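Local coordinates for enterochelin esterase (Salmonella enterica subsp. enterica serovar Typhimurium, PDB 3MGA), which probably hydrolyses the ester bonds of ferric enterobactin, the iron-loaded siderophore, so that the iron can be released inside the cell, at residues 89-94 against 378-383; 159-164 against 392-397; 204-209 against 236-241. All blocks are in the same frame, centred on the assembly; numbering follows the deposited sequence.

The contacts run from the seam between the two domains into the core of the esterase domain. Contact 1 is largely buried. It sets the start of strand 92-100 of the N-terminal domain against the end of strand 373-379, at one edge of the esterase sheet. Contact 2 lies nearer the surface and joins a loop to helix 385-399, the next element after strand 373-379. Contact 3 is wholly buried and lies in the sheet that contact 1 reaches through strand 373-379. Waters and a CA-H...O contact mark contact 1, one hydroxyl and a proline contact 2, and regular backbone bonds contact 3. Arg92 and Gln160 pack together between contacts 1 and 2; Leu392 meets Leu207 between contacts 2 and 3.

Contact 1. Residues 89-94 against 378-383; sequences ANWRGS and QVDGGH
The indole of Trp91 and the carboxylate of Asp380 meet at the ring edge. OD1 of Asp380 lies near the ring plane, 3.6 Å from CD1 of Trp91. The carboxylate plane is turned 66° from the indole. One face of the indole carries Gly93 N, two residues on in the chain, offset toward the rim. CA of Gly381 approaches CD1 of Trp91 obliquely. In Trp91, CG is anti to the backbone N (chi1 -176°), which swings the ring back alongside Gly93. CG of Asp380 is also anti to its N and reaches across to the backbone of Asn90 and Trp91. Its OD2 lies 3.5 Å from CB of Asn90. It is also near Trp91 N, but the angle is too poor for a hydrogen bond.

The backbones come close as well. CA of Trp91 directs its hydrogen at O of Asp380, 3.3 Å away and nearly straight at 169°. O of Asp380 also accepts a bond from a water, 2.7 Å from the water oxygen. The same water donates to O of Asn90. A second water donates to O of Arg92 at 2.7 Å and accepts from N of Gly382 at 3.0 Å. Two waters therefore link the segments where direct backbone bonds are absent. Asp380 is the centre of an inverse gamma turn, closed by a weak bond from Gly381 N to Val379 O.

The contact is a seam between the N-terminal domain and the alpha/beta-hydrolase-type esterase domain. Arg92 bonds through NH2 to Pro158 O and packs on Leu386 of helix 385-399. His383 follows the turn, bonds Glu353 and touches Ser289 of a probable nucleophile elbow, a placement consistent with a catalytic histidine. Strand 92-100 pairs with strand 148-153 on its own side, while strand 373-379 pairs with strand 344-350.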
ATOM      1  N   ALA A  89      -6.633  14.321 -11.988  1.00 44.11           N
ATOM      2  CA  ALA A  89      -6.037  13.678 -13.158  1.00 44.14           C
ATOM      3  C   ALA A  89      -4.919  12.678 -12.868  1.00 42.55           C
ATOM      4  O   ALA A  89      -4.720  11.740 -13.627  1.00 43.04           O
ATOM      5  CB  ALA A  89      -5.536  14.749 -14.124  1.00 46.22           C
ATOM      6  N   ASN A  90      -4.196  12.885 -11.776  1.00 41.58           N
ATOM      7  CA  ASN A  90      -3.074  12.031 -11.414  1.00 40.01           C
ATOM      8  C   ASN A  90      -3.428  10.899 -10.441  1.00 38.83           C
ATOM      9  O   ASN A  90      -2.563  10.102 -10.064  1.00 39.65           O
ATOM     10  CB  ASN A  90      -1.989  12.901 -10.787  1.00 40.63           C
ATOM     11  CG  ASN A  90      -1.478  13.983 -11.735  1.00 41.44           C
ATOM     12  OD1 ASN A  90      -1.282  13.749 -12.928  1.00 41.21           O
ATOM     13  ND2 ASN A  90      -1.222  15.166 -11.192  1.00 43.88           N
ATOM     14  N   TRP A  91      -4.698  10.817 -10.069  1.00 36.82           N
ATOM     15  CA  TRP A  91      -5.174   9.837  -9.107  1.00 36.24           C
ATOM     16  C   TRP A  91      -5.247   8.383  -9.575  1.00 35.62           C
ATOM     17  O   TRP A  91      -5.477   8.086 -10.743  1.00 36.71           O
ATOM     18  CB  TRP A  91      -6.563  10.254  -8.606  1.00 36.65           C
ATOM     19  CG  TRP A  91      -7.111   9.377  -7.536  1.00 35.61           C
ATOM     20  CD1 TRP A  91      -6.902   9.503  -6.206  1.00 35.73           C
ATOM     21  CD2 TRP A  91      -7.969   8.245  -7.708  1.00 37.31           C
ATOM     22  NE1 TRP A  91      -7.573   8.518  -5.525  1.00 39.65           N
ATOM     23  CE2 TRP A  91      -8.237   7.730  -6.427  1.00 38.51           C
ATOM     24  CE3 TRP A  91      -8.525   7.606  -8.823  1.00 40.41           C
ATOM     25  CZ2 TRP A  91      -9.046   6.609  -6.222  1.00 40.82           C
ATOM     26  CZ3 TRP A  91      -9.336   6.493  -8.620  1.00 40.59           C
ATOM     27  CH2 TRP A  91      -9.583   6.003  -7.328  1.00 38.97           C
ATOM     28  N   ARG A  92      -5.063   7.495  -8.606  1.00 35.58           N
ATOM     29  CA  ARG A  92      -5.119   6.055  -8.786  1.00 35.42           C
ATOM     30  C   ARG A  92      -5.524   5.463  -7.451  1.00 35.49           C
ATOM     31  O   ARG A  92      -5.073   5.926  -6.405  1.00 36.76           O
ATOM     32  CB  ARG A  92      -3.763   5.525  -9.244  1.00 35.13           C
ATOM     33  CG  ARG A  92      -3.575   4.008  -9.216  1.00 36.11           C
ATOM     34  CD  ARG A  92      -2.501   3.618 -10.274  1.00 38.89           C
ATOM     35  NE  ARG A  92      -1.281   4.378 -10.075  1.00 40.40           N
ATOM     36  CZ  ARG A  92      -0.367   4.629 -11.000  1.00 38.87           C
ATOM     37  NH1 ARG A  92      -0.518   4.226 -12.257  1.00 41.50           N
ATOM     38  NH2 ARG A  92       0.700   5.334 -10.662  1.00 42.97           N
ATOM     39  N   GLY A  93      -6.392   4.461  -7.478  1.00 34.81           N
ATOM     40  CA  GLY A  93      -6.826   3.841  -6.242  1.00 34.45           C
ATOM     41  C   GLY A  93      -7.737   2.649  -6.401  1.00 33.08           C
ATOM     42  O   GLY A  93      -8.269   2.400  -7.476  1.00 32.52           O
ATOM     43  N   SER A  94      -7.903   1.919  -5.305  1.00 33.32           N
ATOM     44  CA  SER A  94      -8.737   0.736  -5.257  1.00 35.02           C
ATOM     45  C   SER A  94     -10.141   1.120  -4.868  1.00 35.63           C
ATOM     46  O   SER A  94     -10.367   2.179  -4.260  1.00 34.88           O
ATOM     47  CB  SER A  94      -8.224  -0.232  -4.191  1.00 35.87           C
ATOM     48  OG  SER A  94      -6.869  -0.560  -4.397  1.00 39.57           O
ATOM     49  N   GLN A 378       5.204  12.763  -2.715  1.00 45.54           N
ATOM     50  CA  GLN A 378       3.771  12.946  -2.468  1.00 46.34           C
ATOM     51  C   GLN A 378       3.046  12.177  -3.544  1.00 44.89           C
ATOM     52  O   GLN A 378       3.421  12.248  -4.710  1.00 44.84           O
ATOM     53  CB  GLN A 378       3.349  14.405  -2.583  1.00 49.17           C
ATOM     54  CG  GLN A 378       4.033  15.317  -1.617  1.00 54.77           C
ATOM     55  CD  GLN A 378       3.561  16.754  -1.718  1.00 60.45           C
ATOM     56  OE1 GLN A 378       2.566  17.057  -2.384  1.00 63.41           O
ATOM     57  NE2 GLN A 378       4.275  17.651  -1.050  1.00 63.10           N
ATOM     58  N   VAL A 379       1.991  11.472  -3.160  1.00 43.48           N
ATOM     59  CA  VAL A 379       1.231  10.677  -4.094  1.00 43.04           C
ATOM     60  C   VAL A 379      -0.227  11.126  -4.123  1.00 43.74           C
ATOM     61  O   VAL A 379      -0.844  11.355  -3.084  1.00 43.08           O
ATOM     62  CB  VAL A 379       1.339   9.157  -3.736  1.00 41.87           C
ATOM     63  CG1 VAL A 379       0.570   8.301  -4.723  1.00 40.72           C
ATOM     64  CG2 VAL A 379       2.794   8.732  -3.722  1.00 41.95           C
ATOM     65  N   ASP A 380      -0.761  11.289  -5.327  1.00 44.42           N
ATOM     66  CA  ASP A 380      -2.158  11.660  -5.499  1.00 46.14           C
ATOM     67  C   ASP A 380      -2.905  10.333  -5.413  1.00 45.53           C
ATOM     68  O   ASP A 380      -3.196   9.693  -6.423  1.00 45.28           O
ATOM     69  CB  ASP A 380      -2.383  12.361  -6.842  1.00 48.16           C
ATOM     70  CG  ASP A 380      -3.819  12.776  -7.055  1.00 50.68           C
ATOM     71  OD1 ASP A 380      -4.690  12.358  -6.269  1.00 50.83           O
ATOM     72  OD2 ASP A 380      -4.086  13.523  -8.020  1.00 56.96           O
ATOM     73  N   GLY A 381      -3.164   9.928  -4.173  1.00 45.01           N
ATOM     74  CA  GLY A 381      -3.839   8.679  -3.837  1.00 43.56           C
ATOM     75  C   GLY A 381      -3.794   8.546  -2.322  1.00 42.95           C
ATOM     76  O   GLY A 381      -3.450   9.514  -1.632  1.00 41.65           O
ATOM     77  N   GLY A 382      -4.095   7.358  -1.794  1.00 41.69           N
ATOM     78  CA  GLY A 382      -4.110   7.173  -0.343  1.00 41.78           C
ATOM     79  C   GLY A 382      -3.425   5.961   0.261  1.00 40.20           C
ATOM     80  O   GLY A 382      -2.373   5.522  -0.201  1.00 39.07           O
ATOM     81  N   HIS A 383      -4.024   5.459   1.340  1.00 40.88           N
ATOM     82  CA  HIS A 383      -3.533   4.296   2.086  1.00 41.16           C
ATOM     83  C   HIS A 383      -3.968   3.110   1.223  1.00 41.01           C
ATOM     84  O   HIS A 383      -4.846   2.330   1.591  1.00 42.13           O
ATOM     85  CB  HIS A 383      -4.207   4.297   3.461  1.00 42.63           C
ATOM     86  CG  HIS A 383      -3.506   3.474   4.492  1.00 44.98           C
ATOM     87  ND1 HIS A 383      -2.437   3.956   5.215  1.00 46.61           N
ATOM     88  CD2 HIS A 383      -3.738   2.222   4.949  1.00 45.90           C
ATOM     89  CE1 HIS A 383      -2.027   3.028   6.059  1.00 47.24           C
ATOM     90  NE2 HIS A 383      -2.803   1.968   5.923  1.00 48.95           N
TER
HETATM   91  O   HOH W   1      -1.337   8.656  -8.131  1.00 28.25           O
HETATM   92  O   HOH W   2      -5.594   5.663  -3.779  1.00 38.24           O

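Contact 2. Residues 159-164 against 392-397; sequences LQPGWD and LTQGLM
The hydroxyl OG1 of Thr393 lies 2.8 Å from O of Pro161 and is also close to Gly390 O, one turn back. This is loop-on-helix packing. Residues 159-164, in the long loop after strand 148-153, lie on helix 385-399 of the alpha/beta-hydrolase-type esterase domain.

Thr393 points at the loop. Its OG1 sits between the backbone N and the carbonyl carbon (chi1 59°), which leaves CG2 beside NE1 of Trp163. CG2 of Thr393 meets that NE1 at 3.5 Å, obliquely to the ring. NE1 itself makes a weak hydrogen bond to Arg389 O. Helix 220-228 packs on the same group: Leu226 touches Pro161 and Thr393, and Ala222 touches Trp163.

The proline ring lies across the helix side chains. CD of Pro161 approaches OG1 of Thr393 at 3.5 Å. Its CG is 3.9 Å from OE1 of Gln394, whose bend at chi2 (62°) brings OE1 back toward the proline. Next to Pro161, Gln160 bonds Arg389 and Leu386 O of the helix. One turn on from Thr393, the selenium atom SE of selenomethionine Met397 lies 4.0 Å from CB of Pro161.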
ATOM      1  N   LEU A 159       3.430   6.527 -14.224  1.00 44.14           N
ATOM      2  CA  LEU A 159       3.785   5.157 -14.555  1.00 44.31           C
ATOM      3  C   LEU A 159       4.292   4.422 -13.304  1.00 41.92           C
ATOM      4  O   LEU A 159       4.928   5.026 -12.435  1.00 43.14           O
ATOM      5  CB  LEU A 159       4.853   5.114 -15.657  1.00 47.15           C
ATOM      6  CG  LEU A 159       4.480   5.615 -17.059  1.00 52.22           C
ATOM      7  CD1 LEU A 159       5.709   5.547 -18.003  1.00 57.47           C
ATOM      8  CD2 LEU A 159       3.309   4.824 -17.645  1.00 51.97           C
ATOM      9  N   GLN A 160       3.970   3.133 -13.222  1.00 38.89           N
ATOM     10  CA  GLN A 160       4.391   2.253 -12.125  1.00 36.09           C
ATOM     11  C   GLN A 160       5.449   1.310 -12.684  1.00 35.82           C
ATOM     12  O   GLN A 160       5.110   0.280 -13.239  1.00 34.07           O
ATOM     13  CB  GLN A 160       3.198   1.482 -11.600  1.00 33.82           C
ATOM     14  CG  GLN A 160       2.178   2.411 -11.000  1.00 35.23           C
ATOM     15  CD  GLN A 160       1.100   1.709 -10.238  1.00 33.34           C
ATOM     16  OE1 GLN A 160       0.479   0.764 -10.723  1.00 35.42           O
ATOM     17  NE2 GLN A 160       0.832   2.198  -9.043  1.00 39.07           N
ATOM     18  N   PRO A 161       6.740   1.661 -12.519  1.00 37.56           N
ATOM     19  CA  PRO A 161       7.844   0.900 -13.093  1.00 38.55           C
ATOM     20  C   PRO A 161       7.790  -0.592 -12.830  1.00 37.98           C
ATOM     21  O   PRO A 161       7.631  -1.007 -11.679  1.00 35.69           O
ATOM     22  CB  PRO A 161       9.090   1.508 -12.416  1.00 39.84           C
ATOM     23  CG  PRO A 161       8.654   2.796 -11.854  1.00 39.08           C
ATOM     24  CD  PRO A 161       7.224   2.607 -11.495  1.00 38.36           C
ATOM     25  N   GLY A 162       7.911  -1.377 -13.905  1.00 39.09           N
ATOM     26  CA  GLY A 162       7.914  -2.829 -13.830  1.00 39.69           C
ATOM     27  C   GLY A 162       6.546  -3.460 -13.946  1.00 40.74           C
ATOM     28  O   GLY A 162       6.390  -4.512 -14.583  1.00 41.01           O
ATOM     29  N   TRP A 163       5.552  -2.822 -13.328  1.00 40.93           N
ATOM     30  CA  TRP A 163       4.184  -3.317 -13.344  1.00 41.75           C
ATOM     31  C   TRP A 163       3.536  -3.128 -14.715  1.00 44.93           C
ATOM     32  O   TRP A 163       2.553  -3.799 -15.030  1.00 45.30           O
ATOM     33  CB  TRP A 163       3.351  -2.622 -12.252  1.00 40.87           C
ATOM     34  CG  TRP A 163       3.925  -2.811 -10.885  1.00 35.82           C
ATOM     35  CD1 TRP A 163       4.797  -1.982 -10.237  1.00 35.37           C
ATOM     36  CD2 TRP A 163       3.700  -3.919 -10.016  1.00 29.78           C
ATOM     37  NE1 TRP A 163       5.116  -2.504  -9.007  1.00 36.35           N
ATOM     38  CE2 TRP A 163       4.455  -3.694  -8.848  1.00 31.16           C
ATOM     39  CE3 TRP A 163       2.920  -5.079 -10.105  1.00 34.42           C
ATOM     40  CZ2 TRP A 163       4.453  -4.583  -7.774  1.00 33.48           C
ATOM     41  CZ3 TRP A 163       2.912  -5.966  -9.040  1.00 34.27           C
ATOM     42  CH2 TRP A 163       3.677  -5.712  -7.885  1.00 37.33           C
ATOM     43  N   ASP A 164       4.086  -2.219 -15.521  1.00 48.35           N
ATOM     44  CA  ASP A 164       3.562  -1.951 -16.865  1.00 52.99           C
ATOM     45  C   ASP A 164       4.034  -3.000 -17.874  1.00 56.01           C
ATOM     46  O   ASP A 164       3.280  -3.389 -18.761  1.00 58.46           O
ATOM     47  CB  ASP A 164       3.965  -0.546 -17.346  1.00 54.85           C
ATOM     48  CG  ASP A 164       5.485  -0.365 -17.460  1.00 59.13           C
ATOM     49  OD1 ASP A 164       6.247  -1.087 -16.768  1.00 55.82           O
ATOM     50  OD2 ASP A 164       5.911   0.518 -18.240  1.00 66.93           O
ATOM     51  N   LEU A 392       6.939   1.283  -4.534  1.00 34.91           N
ATOM     52  CA  LEU A 392       7.856   0.286  -4.031  1.00 35.54           C
ATOM     53  C   LEU A 392       9.006   0.167  -5.044  1.00 35.10           C
ATOM     54  O   LEU A 392      10.175   0.241  -4.675  1.00 35.72           O
ATOM     55  CB  LEU A 392       7.151  -1.065  -3.866  1.00 35.65           C
ATOM     56  CG  LEU A 392       7.658  -2.019  -2.776  1.00 38.90           C
ATOM     57  CD1 LEU A 392       7.051  -3.420  -3.009  1.00 39.35           C
ATOM     58  CD2 LEU A 392       9.162  -2.108  -2.720  1.00 38.99           C
ATOM     59  N   THR A 393       8.667   0.003  -6.322  1.00 34.52           N
ATOM     60  CA  THR A 393       9.690  -0.148  -7.355  1.00 34.82           C
ATOM     61  C   THR A 393      10.434   1.153  -7.608  1.00 34.94           C
ATOM     62  O   THR A 393      11.649   1.136  -7.837  1.00 34.45           O
ATOM     63  CB  THR A 393       9.128  -0.705  -8.686  1.00 35.28           C
ATOM     64  OG1 THR A 393       8.104   0.164  -9.189  1.00 34.09           O
ATOM     65  CG2 THR A 393       8.574  -2.098  -8.486  1.00 33.57           C
ATOM     66  N   GLN A 394       9.718   2.278  -7.566  1.00 34.51           N
ATOM     67  CA  GLN A 394      10.358   3.582  -7.765  1.00 35.79           C
ATOM     68  C   GLN A 394      11.297   3.896  -6.603  1.00 35.14           C
ATOM     69  O   GLN A 394      12.368   4.470  -6.798  1.00 36.59           O
ATOM     70  CB  GLN A 394       9.327   4.696  -7.917  1.00 36.79           C
ATOM     71  CG  GLN A 394       9.947   6.073  -8.121  1.00 39.67           C
ATOM     72  CD  GLN A 394      10.779   6.170  -9.387  1.00 43.01           C
ATOM     73  OE1 GLN A 394      10.249   6.146 -10.500  1.00 44.12           O
ATOM     74  NE2 GLN A 394      12.086   6.343  -9.219  1.00 47.48           N
ATOM     75  N   GLY A 395      10.884   3.511  -5.401  1.00 35.01           N
ATOM     76  CA  GLY A 395      11.667   3.726  -4.198  1.00 35.42           C
ATOM     77  C   GLY A 395      12.982   2.985  -4.216  1.00 35.79           C
ATOM     78  O   GLY A 395      13.985   3.500  -3.757  1.00 35.74           O
ATOM     79  N   LEU A 396      12.969   1.758  -4.728  1.00 37.60           N
ATOM     80  CA  LEU A 396      14.191   0.950  -4.842  1.00 37.86           C
ATOM     81  C   LEU A 396      15.157   1.607  -5.829  1.00 37.50           C
ATOM     82  O   LEU A 396      16.371   1.587  -5.630  1.00 39.67           O
ATOM     83  CB  LEU A 396      13.844  -0.471  -5.285  1.00 38.18           C
ATOM     84  CG  LEU A 396      13.107  -1.328  -4.252  1.00 41.20           C
ATOM     85  CD1 LEU A 396      12.397  -2.507  -4.909  1.00 41.05           C
ATOM     86  CD2 LEU A 396      14.075  -1.795  -3.133  1.00 39.18           C
HETATM   87  N   MSE A 397      14.612   2.200  -6.887  1.00 37.20           N
HETATM   88  CA  MSE A 397      15.431   2.895  -7.899  1.00 38.90           C
HETATM   89  C   MSE A 397      16.090   4.132  -7.281  1.00 38.47           C
HETATM   90  O   MSE A 397      17.244   4.434  -7.565  1.00 41.52           O
HETATM   91  CB  MSE A 397      14.588   3.258  -9.129  1.00 38.94           C
HETATM   92  CG  MSE A 397      14.094   2.036  -9.900  1.00 42.48           C
HETATM   93 SE   MSE A 397      12.778   2.412 -11.313  1.00 50.30          SE
HETATM   94  CE  MSE A 397      13.848   3.613 -12.405  1.00 53.76           C
TER

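Contact 3. Residues 204-209 against 236-241; sequences LAILLD and VYLLID
Four backbone hydrogen bonds join strand 204-207 to strand 236-240. Ala205 N donates to Val236 O at 3.1 Å, and Leu238 N donates to Ala205 O at 3.0 Å. Next come Leu207 N to Leu238 O at 2.9 Å and Ile240 N to Leu207 O at 3.0 Å. The Leu238 N bond is almost straight, at 176°. Past the last bond the chains part, and a water spans Asp209 N and Ile240 O. The carboxylate of Asp209 turns elsewhere, to a salt bridge with Arg248.

The strands run parallel, with a 19° angle between their axes. They are neighbours in the central mixed sheet of an alpha/beta-hydrolase-type fold, and helices 210-216 and 220-228 lie in the connection between them. Strand 284-288 bonds the other edge of 204-207.

Side chains alternate between the two faces. On one, CD1 of Leu204 meets CG1 of Val236 at 3.9 Å. With its chain extended at chi2 (179°), Ile240 brings CD1 to within 3.8 Å of CG2 of Ile206. Leu266 of helix 256-273 covers Leu238 and Ile240 there. On the other face, CB of Ala205 approaches CD1 of the Tyr237 ring obliquely, and CB of Leu207 packs against CG of Leu239, which touches Trp213.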
ATOM      1  N   LEU A 204      20.896  -6.404  -0.728  1.00 38.46           N
ATOM      2  CA  LEU A 204      19.796  -7.105  -0.090  1.00 36.37           C
ATOM      3  C   LEU A 204      18.697  -6.076   0.145  1.00 36.16           C
ATOM      4  O   LEU A 204      18.976  -4.940   0.558  1.00 35.17           O
ATOM      5  CB  LEU A 204      20.210  -7.669   1.269  1.00 37.02           C
ATOM      6  CG  LEU A 204      19.054  -8.205   2.137  1.00 36.11           C
ATOM      7  CD1 LEU A 204      18.385  -9.416   1.473  1.00 34.02           C
ATOM      8  CD2 LEU A 204      19.540  -8.581   3.532  1.00 37.51           C
ATOM      9  N   ALA A 205      17.455  -6.483  -0.108  1.00 34.41           N
ATOM     10  CA  ALA A 205      16.303  -5.627   0.090  1.00 33.44           C
ATOM     11  C   ALA A 205      15.267  -6.412   0.873  1.00 33.51           C
ATOM     12  O   ALA A 205      14.832  -7.482   0.437  1.00 34.00           O
ATOM     13  CB  ALA A 205      15.730  -5.174  -1.264  1.00 33.13           C
ATOM     14  N   ILE A 206      14.885  -5.899   2.039  1.00 33.04           N
ATOM     15  CA  ILE A 206      13.887  -6.567   2.853  1.00 32.71           C
ATOM     16  C   ILE A 206      12.522  -5.912   2.702  1.00 31.92           C
ATOM     17  O   ILE A 206      12.365  -4.706   2.907  1.00 31.01           O
ATOM     18  CB  ILE A 206      14.270  -6.562   4.330  1.00 33.71           C
ATOM     19  CG1 ILE A 206      15.571  -7.341   4.538  1.00 33.99           C
ATOM     20  CG2 ILE A 206      13.159  -7.184   5.164  1.00 31.93           C
ATOM     21  CD1 ILE A 206      16.016  -7.384   5.993  1.00 36.19           C
ATOM     22  N   LEU A 207      11.533  -6.718   2.334  1.00 31.51           N
ATOM     23  CA  LEU A 207      10.174  -6.234   2.179  1.00 30.98           C
ATOM     24  C   LEU A 207       9.257  -6.820   3.238  1.00 30.84           C
ATOM     25  O   LEU A 207       9.060  -8.037   3.310  1.00 30.26           O
ATOM     26  CB  LEU A 207       9.628  -6.512   0.781  1.00 30.80           C
ATOM     27  CG  LEU A 207      10.091  -5.603  -0.365  1.00 31.45           C
ATOM     28  CD1 LEU A 207      11.590  -5.631  -0.577  1.00 34.09           C
ATOM     29  CD2 LEU A 207       9.382  -6.012  -1.638  1.00 34.63           C
ATOM     30  N   LEU A 208       8.694  -5.939   4.057  1.00 30.82           N
ATOM     31  CA  LEU A 208       7.778  -6.347   5.104  1.00 30.94           C
ATOM     32  C   LEU A 208       6.428  -6.638   4.443  1.00 31.96           C
ATOM     33  O   LEU A 208       6.240  -6.323   3.266  1.00 33.26           O
ATOM     34  CB  LEU A 208       7.694  -5.270   6.178  1.00 30.69           C
ATOM     35  CG  LEU A 208       9.037  -4.999   6.864  1.00 31.01           C
ATOM     36  CD1 LEU A 208       8.951  -3.766   7.766  1.00 31.99           C
ATOM     37  CD2 LEU A 208       9.537  -6.244   7.650  1.00 28.97           C
ATOM     38  N   ASP A 209       5.497  -7.239   5.184  1.00 32.71           N
ATOM     39  CA  ASP A 209       4.214  -7.646   4.613  1.00 33.02           C
ATOM     40  C   ASP A 209       4.482  -8.489   3.362  1.00 32.17           C
ATOM     41  O   ASP A 209       3.832  -8.342   2.325  1.00 32.14           O
ATOM     42  CB  ASP A 209       3.316  -6.441   4.339  1.00 33.54           C
ATOM     43  CG  ASP A 209       2.743  -5.840   5.622  1.00 37.16           C
ATOM     44  OD1 ASP A 209       2.256  -6.612   6.474  1.00 42.23           O
ATOM     45  OD2 ASP A 209       2.749  -4.604   5.775  1.00 39.50           O
ATOM     46  N   VAL A 236      19.026  -9.442  -4.156  1.00 36.13           N
ATOM     47  CA  VAL A 236      18.477 -10.528  -3.364  1.00 34.93           C
ATOM     48  C   VAL A 236      17.309  -9.934  -2.607  1.00 34.30           C
ATOM     49  O   VAL A 236      17.504  -9.061  -1.769  1.00 35.35           O
ATOM     50  CB  VAL A 236      19.513 -11.070  -2.341  1.00 36.54           C
ATOM     51  CG1 VAL A 236      18.853 -12.068  -1.359  1.00 31.65           C
ATOM     52  CG2 VAL A 236      20.697 -11.699  -3.062  1.00 34.31           C
ATOM     53  N   TYR A 237      16.098 -10.399  -2.905  1.00 34.24           N
ATOM     54  CA  TYR A 237      14.884  -9.897  -2.257  1.00 33.33           C
ATOM     55  C   TYR A 237      14.338 -10.848  -1.189  1.00 33.66           C
ATOM     56  O   TYR A 237      14.118 -12.017  -1.459  1.00 34.11           O
ATOM     57  CB  TYR A 237      13.808  -9.639  -3.307  1.00 33.52           C
ATOM     58  CG  TYR A 237      14.188  -8.583  -4.315  1.00 32.96           C
ATOM     59  CD1 TYR A 237      13.914  -7.240  -4.083  1.00 33.83           C
ATOM     60  CD2 TYR A 237      14.823  -8.924  -5.494  1.00 33.58           C
ATOM     61  CE1 TYR A 237      14.262  -6.268  -5.003  1.00 33.04           C
ATOM     62  CE2 TYR A 237      15.170  -7.960  -6.421  1.00 34.59           C
ATOM     63  CZ  TYR A 237      14.893  -6.634  -6.168  1.00 30.60           C
ATOM     64  OH  TYR A 237      15.246  -5.679  -7.087  1.00 28.29           O
ATOM     65  N   LEU A 238      14.113 -10.323   0.019  1.00 33.79           N
ATOM     66  CA  LEU A 238      13.595 -11.099   1.133  1.00 33.33           C
ATOM     67  C   LEU A 238      12.216 -10.601   1.587  1.00 33.27           C
ATOM     68  O   LEU A 238      12.093  -9.523   2.161  1.00 34.04           O
ATOM     69  CB  LEU A 238      14.572 -11.011   2.288  1.00 34.78           C
ATOM     70  CG  LEU A 238      14.253 -11.804   3.541  1.00 36.30           C
ATOM     71  CD1 LEU A 238      14.124 -13.288   3.208  1.00 38.14           C
ATOM     72  CD2 LEU A 238      15.334 -11.568   4.575  1.00 39.65           C
ATOM     73  N   LEU A 239      11.173 -11.383   1.326  1.00 32.45           N
ATOM     74  CA  LEU A 239       9.828 -10.997   1.747  1.00 32.00           C
ATOM     75  C   LEU A 239       9.497 -11.710   3.033  1.00 32.31           C
ATOM     76  O   LEU A 239       9.548 -12.940   3.084  1.00 32.47           O
ATOM     77  CB  LEU A 239       8.792 -11.308   0.674  1.00 31.91           C
ATOM     78  CG  LEU A 239       8.732 -10.365  -0.531  1.00 31.05           C
ATOM     79  CD1 LEU A 239      10.071 -10.193  -1.214  1.00 27.97           C
ATOM     80  CD2 LEU A 239       7.690 -10.906  -1.505  1.00 33.04           C
ATOM     81  N   ILE A 240       9.161 -10.945   4.074  1.00 31.85           N
ATOM     82  CA  ILE A 240       8.852 -11.542   5.369  1.00 32.62           C
ATOM     83  C   ILE A 240       7.357 -11.516   5.676  1.00 32.66           C
ATOM     84  O   ILE A 240       6.711 -10.480   5.588  1.00 32.48           O
ATOM     85  CB  ILE A 240       9.611 -10.853   6.512  1.00 33.16           C
ATOM     86  CG1 ILE A 240      11.106 -10.746   6.190  1.00 32.33           C
ATOM     87  CG2 ILE A 240       9.402 -11.621   7.814  1.00 32.65           C
ATOM     88  CD1 ILE A 240      11.896 -10.046   7.274  1.00 31.82           C
ATOM     89  N   ASP A 241       6.826 -12.672   6.049  1.00 34.05           N
ATOM     90  CA  ASP A 241       5.412 -12.817   6.385  1.00 34.91           C
ATOM     91  C   ASP A 241       5.172 -12.168   7.735  1.00 35.94           C
ATOM     92  O   ASP A 241       5.898 -12.450   8.698  1.00 36.03           O
ATOM     93  CB  ASP A 241       5.073 -14.310   6.466  1.00 35.87           C
ATOM     94  CG  ASP A 241       3.596 -14.585   6.623  1.00 37.23           C
ATOM     95  OD1 ASP A 241       2.791 -13.646   6.732  1.00 41.16           O
ATOM     96  OD2 ASP A 241       3.233 -15.775   6.633  1.00 43.78           O
TER
HETATM   97  O   HOH W   3       6.476  -8.448   7.487  1.00 39.58           O